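Local atomic coordinates of 5-carboxyvanillate decarboxylase (Sphingobium sp. SYK-6, PDB entry 4ICM), a protein that probably removes a carboxylate group from 5-carboxyvanillate as a metal-dependent carboxy-lyase of the amidohydrolase family, and binds a manganese ion. Residues A[7-12]-A[293-298]; A[142-147]-A[172-177]. One frame throughout, in Å; residues are numbered along the deposited sequence.

Contact 1: residues A[7-12]-A[293-298]; sequences TEEAVT and MWAIDY. With MN (manganese (II) ion), chain I.
Two neighbouring glutamates reach segment 293-298 by different conformations. Glu-8 sets CG anti to its backbone N (chi1 -161°) and stays extended beyond it, which carries its carboxylate alongside that of Asp-297; Glu-9 folds back at chi2 (-47°) and lays its carboxylate against the backbone of residues 296-298. The first pair is joined by manganese: Glu-8 OE2 and Asp-297 OD1 each bind the ion at 2.2 Å. Their carboxylate planes are turned 77° apart, and the shared ion probably offsets the repulsion between the two acceptor oxygens. Three waters and His-174 complete six ligands. The second oxygens are held too, Glu-8 OE1 by Ser-272 and probably Tyr-172, Asp-297 OD2 by His-227, so neither carboxylate should turn easily. Here a TIM-type barrel closes: strand 5-11 is its first strand, and residues 294-298 run on from the last, 292-293, into the loop that supplies the aspartate. Glu-9 takes part in this closure as an acceptor of backbone N-H groups. Its OE1 takes Ile-296 N at 2.9 Å and Asp-297 N at 3.2 Å, both from the syn side, while Glu-8 N meets the same oxygen from above the carboxylate plane. OE2 accepts Tyr-298 N at 2.9 Å, again syn. Buried and gripped through both oxygens, the carboxylate probably stays ionised. Ala-10 N bonds Tyr-298 O at 3.0 Å, and at the other end Thr-7 OG1 donates to Trp-294 O at 2.8 Å, coming in above the carbonyl plane.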
# COMPACT_ATOMS: atom_id res chain seq x y z
N THR A 7 -20.85 -8.52 -0.95
CA THR A 7 -20.95 -7.11 -1.35
C THR A 7 -20.10 -6.63 -2.55
O THR A 7 -20.16 -5.45 -2.89
CB THR A 7 -20.67 -6.16 -0.16
OG1 THR A 7 -19.40 -6.49 0.43
CG2 THR A 7 -21.76 -6.31 0.88
N GLU A 8 -19.32 -7.51 -3.17
CA GLU A 8 -18.48 -7.06 -4.29
C GLU A 8 -18.57 -8.06 -5.42
O GLU A 8 -17.57 -8.65 -5.84
CB GLU A 8 -17.02 -6.84 -3.87
CG GLU A 8 -16.24 -5.96 -4.86
CD GLU A 8 -14.76 -5.89 -4.55
OE1 GLU A 8 -14.38 -5.37 -3.48
OE2 GLU A 8 -13.96 -6.35 -5.38
N GLU A 9 -19.78 -8.25 -5.92
CA GLU A 9 -20.02 -9.34 -6.85
C GLU A 9 -20.23 -8.79 -8.25
O GLU A 9 -21.21 -8.11 -8.52
CB GLU A 9 -21.21 -10.17 -6.37
CG GLU A 9 -21.12 -10.45 -4.87
CD GLU A 9 -19.72 -10.93 -4.45
OE1 GLU A 9 -19.16 -10.41 -3.45
OE2 GLU A 9 -19.18 -11.83 -5.13
N ALA A 10 -19.28 -9.09 -9.13
CA ALA A 10 -19.24 -8.50 -10.45
C ALA A 10 -20.25 -9.11 -11.42
O ALA A 10 -20.58 -10.29 -11.35
CB ALA A 10 -17.84 -8.61 -11.02
N VAL A 11 -20.73 -8.28 -12.35
CA VAL A 11 -21.65 -8.74 -13.36
C VAL A 11 -21.43 -7.87 -14.58
O VAL A 11 -20.86 -6.79 -14.47
CB VAL A 11 -23.12 -8.65 -12.84
CG1 VAL A 11 -23.55 -7.19 -12.68
CG2 VAL A 11 -24.06 -9.40 -13.76
N THR A 12 -21.84 -8.33 -15.76
CA THR A 12 -21.81 -7.46 -16.93
C THR A 12 -23.06 -7.68 -17.78
O THR A 12 -23.83 -8.60 -17.54
CB THR A 12 -20.54 -7.66 -17.78
OG1 THR A 12 -20.46 -6.64 -18.78
CG2 THR A 12 -20.58 -9.03 -18.45
N MET A 293 -17.54 -5.39 6.20
CA MET A 293 -18.54 -6.21 5.53
C MET A 293 -17.90 -7.37 4.78
O MET A 293 -16.80 -7.27 4.27
CB MET A 293 -19.33 -5.35 4.54
CG MET A 293 -20.27 -4.32 5.17
SD MET A 293 -21.04 -3.26 3.91
CE MET A 293 -19.74 -2.06 3.64
N TRP A 294 -18.63 -8.49 4.70
CA TRP A 294 -18.15 -9.64 3.96
C TRP A 294 -18.43 -9.48 2.47
O TRP A 294 -19.40 -8.82 2.05
CB TRP A 294 -18.81 -10.90 4.52
CG TRP A 294 -18.51 -12.17 3.78
CD1 TRP A 294 -17.34 -12.90 3.82
CD2 TRP A 294 -19.41 -12.90 2.93
NE1 TRP A 294 -17.46 -14.02 3.03
CE2 TRP A 294 -18.72 -14.03 2.47
CE3 TRP A 294 -20.73 -12.68 2.50
CZ2 TRP A 294 -19.31 -14.97 1.61
CZ3 TRP A 294 -21.31 -13.60 1.63
CH2 TRP A 294 -20.60 -14.74 1.20
N ALA A 295 -17.57 -10.08 1.66
CA ALA A 295 -17.77 -10.13 0.22
C ALA A 295 -17.06 -11.37 -0.33
O ALA A 295 -16.26 -12.00 0.37
CB ALA A 295 -17.25 -8.86 -0.45
N ILE A 296 -17.37 -11.71 -1.57
CA ILE A 296 -16.75 -12.85 -2.23
C ILE A 296 -15.76 -12.43 -3.30
O ILE A 296 -14.66 -12.97 -3.36
CB ILE A 296 -17.81 -13.75 -2.89
CG1 ILE A 296 -18.79 -14.29 -1.85
CG2 ILE A 296 -17.14 -14.90 -3.64
CD1 ILE A 296 -19.99 -15.02 -2.47
N ASP A 297 -16.17 -11.46 -4.13
CA ASP A 297 -15.45 -11.04 -5.34
C ASP A 297 -15.62 -12.08 -6.45
O ASP A 297 -14.68 -12.37 -7.20
CB ASP A 297 -13.96 -10.77 -5.07
CG ASP A 297 -13.42 -9.59 -5.86
OD1 ASP A 297 -14.15 -9.07 -6.73
OD2 ASP A 297 -12.26 -9.19 -5.59
N TYR A 298 -16.81 -12.66 -6.52
CA TYR A 298 -17.18 -13.58 -7.57
C TYR A 298 -17.31 -12.75 -8.84
O TYR A 298 -17.74 -11.60 -8.78
CB TYR A 298 -18.53 -14.23 -7.22
CG TYR A 298 -19.03 -15.22 -8.24
CD1 TYR A 298 -18.61 -16.54 -8.23
CD2 TYR A 298 -19.93 -14.83 -9.23
CE1 TYR A 298 -19.06 -17.45 -9.17
CE2 TYR A 298 -20.40 -15.74 -10.18
CZ TYR A 298 -19.97 -17.05 -10.14
OH TYR A 298 -20.42 -17.96 -11.07
MN MN I . -13.90 -7.03 -7.47
O HOH W 1 -16.20 -7.27 -7.92
O HOH W 2 -11.63 -6.86 -7.55
O HOH W 3 -13.50 -7.78 -9.50

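Contact 2: residues A[142-147]-A[172-177]. With MN (manganese (II) ion), chain I.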
# COMPACT_ATOMS: atom_id res chain seq x y z
N VAL A 142 -21.28 2.28 -7.60
CA VAL A 142 -19.95 1.71 -7.78
C VAL A 142 -19.20 2.50 -8.87
O VAL A 142 -19.79 2.92 -9.86
CB VAL A 142 -20.02 0.20 -8.15
CG1 VAL A 142 -20.86 -0.01 -9.42
CG2 VAL A 142 -18.64 -0.41 -8.30
N ILE A 143 -17.91 2.72 -8.65
CA ILE A 143 -17.05 3.34 -9.65
C ILE A 143 -15.71 2.65 -9.49
O ILE A 143 -15.39 2.17 -8.40
CB ILE A 143 -16.95 4.89 -9.45
CG1 ILE A 143 -16.41 5.57 -10.71
CG2 ILE A 143 -16.08 5.24 -8.24
CD1 ILE A 143 -17.34 5.48 -11.90
N ASN A 144 -14.93 2.55 -10.57
CA ASN A 144 -13.65 1.84 -10.53
C ASN A 144 -12.44 2.76 -10.52
O ASN A 144 -11.95 3.15 -11.58
CB ASN A 144 -13.58 0.89 -11.72
CG ASN A 144 -14.80 0.03 -11.81
OD1 ASN A 144 -14.96 -0.89 -11.02
ND2 ASN A 144 -15.70 0.35 -12.75
N SER A 145 -11.96 3.07 -9.31
CA SER A 145 -10.91 4.05 -9.08
C SER A 145 -10.89 5.19 -10.11
O SER A 145 -11.93 5.81 -10.35
CB SER A 145 -9.55 3.37 -8.94
OG SER A 145 -8.68 4.20 -8.21
N HIS A 146 -9.75 5.43 -10.75
CA HIS A 146 -9.58 6.67 -11.52
C HIS A 146 -10.49 6.78 -12.74
O HIS A 146 -10.98 5.78 -13.27
CB HIS A 146 -8.13 6.84 -11.95
CG HIS A 146 -7.75 6.02 -13.15
ND1 HIS A 146 -7.84 6.50 -14.44
CD2 HIS A 146 -7.29 4.75 -13.25
CE1 HIS A 146 -7.44 5.57 -15.28
NE2 HIS A 146 -7.11 4.49 -14.59
N THR A 147 -10.71 8.01 -13.18
CA THR A 147 -11.34 8.28 -14.46
C THR A 147 -10.45 9.28 -15.19
O THR A 147 -10.06 10.31 -14.62
CB THR A 147 -12.77 8.85 -14.31
OG1 THR A 147 -13.61 7.90 -13.65
CG2 THR A 147 -13.38 9.16 -15.69
N TYR A 172 -19.15 2.54 -3.60
CA TYR A 172 -18.11 1.53 -3.58
C TYR A 172 -17.06 1.92 -4.61
O TYR A 172 -17.36 1.98 -5.81
CB TYR A 172 -18.71 0.16 -3.96
CG TYR A 172 -17.97 -1.05 -3.44
CD1 TYR A 172 -16.61 -1.22 -3.68
CD2 TYR A 172 -18.63 -2.03 -2.70
CE1 TYR A 172 -15.93 -2.34 -3.20
CE2 TYR A 172 -17.97 -3.14 -2.22
CZ TYR A 172 -16.62 -3.29 -2.47
OH TYR A 172 -15.95 -4.40 -2.00
N ILE A 173 -15.85 2.21 -4.15
CA ILE A 173 -14.76 2.52 -5.07
C ILE A 173 -13.97 1.24 -5.27
O ILE A 173 -13.14 0.86 -4.44
CB ILE A 173 -13.84 3.64 -4.55
CG1 ILE A 173 -14.65 4.89 -4.22
CG2 ILE A 173 -12.79 3.96 -5.59
CD1 ILE A 173 -13.78 6.14 -3.92
N HIS A 174 -14.29 0.56 -6.36
CA HIS A 174 -13.72 -0.73 -6.71
C HIS A 174 -12.40 -0.48 -7.42
O HIS A 174 -12.17 0.63 -7.93
CB HIS A 174 -14.73 -1.42 -7.65
CG HIS A 174 -14.36 -2.82 -8.03
ND1 HIS A 174 -13.43 -3.11 -9.00
CD2 HIS A 174 -14.84 -4.01 -7.60
CE1 HIS A 174 -13.33 -4.42 -9.13
NE2 HIS A 174 -14.18 -4.99 -8.30
N PRO A 175 -11.49 -1.47 -7.44
CA PRO A 175 -10.25 -1.19 -8.16
C PRO A 175 -10.39 -1.11 -9.68
O PRO A 175 -11.39 -1.53 -10.27
CB PRO A 175 -9.35 -2.37 -7.80
CG PRO A 175 -9.85 -2.81 -6.48
CD PRO A 175 -11.34 -2.65 -6.56
N ARG A 176 -9.32 -0.58 -10.26
CA ARG A 176 -9.07 -0.49 -11.68
C ARG A 176 -7.55 -0.64 -11.74
O ARG A 176 -6.90 -0.54 -10.70
CB ARG A 176 -9.43 0.91 -12.11
CG ARG A 176 -10.11 1.01 -13.40
CD ARG A 176 -9.96 2.42 -13.89
NE ARG A 176 -9.49 2.38 -15.26
CZ ARG A 176 -9.74 3.33 -16.15
NH1 ARG A 176 -10.45 4.39 -15.80
NH2 ARG A 176 -9.27 3.20 -17.38
N ALA A 177 -6.98 -0.88 -12.92
CA ALA A 177 -5.52 -0.93 -13.01
C ALA A 177 -4.93 0.47 -12.77
O ALA A 177 -5.59 1.46 -13.06
CB ALA A 177 -5.10 -1.47 -14.37
MN MN I . -13.90 -7.03 -7.47
O HOH W 4 -5.83 2.46 -15.55
O HOH W 1 -16.20 -7.27 -7.92
O HOH W 3 -13.50 -7.78 -9.50
O HOH W 2 -11.63 -6.86 -7.55
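Ile-143 uses both backbone polar atoms: its N donates to Tyr-172 O at 3.0 Å and its O accepts His-174 N at 2.8 Å; beyond them Ser-145 N bonds weakly to His-174 O. Strands 140-144 and 171-174 pair in parallel within one beta-alpha-beta unit of the barrel, through helix 158-167. Past the strand ends, the guanidinium of Arg-176 lies flat on the His-146 ring, centres 3.7 Å and planes 15° apart. Its NH1 donates to His-146 O at 2.9 Å from above the carbonyl plane, and NE forms a salt bridge with Asp-32. The imidazole has other partners, Asp-149 at ND1 and, at NE2, a water also within hydrogen-bonding distance of Ala-177 O. A leucine in place of Arg-176 would probably lose the flat stack and leave Asp-32 without this salt-bridge partner and His-146 O without this donor. At the metal site CG of His-174, anti to the backbone N (chi1 -175°), carries the ring to the ion, and ND1 donates to Pro-175 O at 2.9 Å, on a lone pair in the carbonyl plane. With ND1 so engaged, NE2 binds manganese at 2.2 Å, and the proline carbonyl, a second-shell group, helps fix the ring's rotation.

Both contacts are buried in the core and belong to the same parallel barrel, yet they join different parts of it. Contact 1 closes the barrel between segments 281 residues apart, whereas contact 2 pairs consecutive strands separated by a single helix. Their chemistry differs accordingly: in 7-12 with 293-298, side-chain carboxylates do much of the bonding, to backbone N-H groups and to metal; in 142-147 with 172-177, regular strand pairing gives way to a stack of guanidinium on imidazole beyond the strand ends. Their centres lie about 14 Å apart, but the manganese and its three waters belong to both, with contact 1 supplying the carboxylate ligands and contact 2 the imidazole nitrogen of His-174.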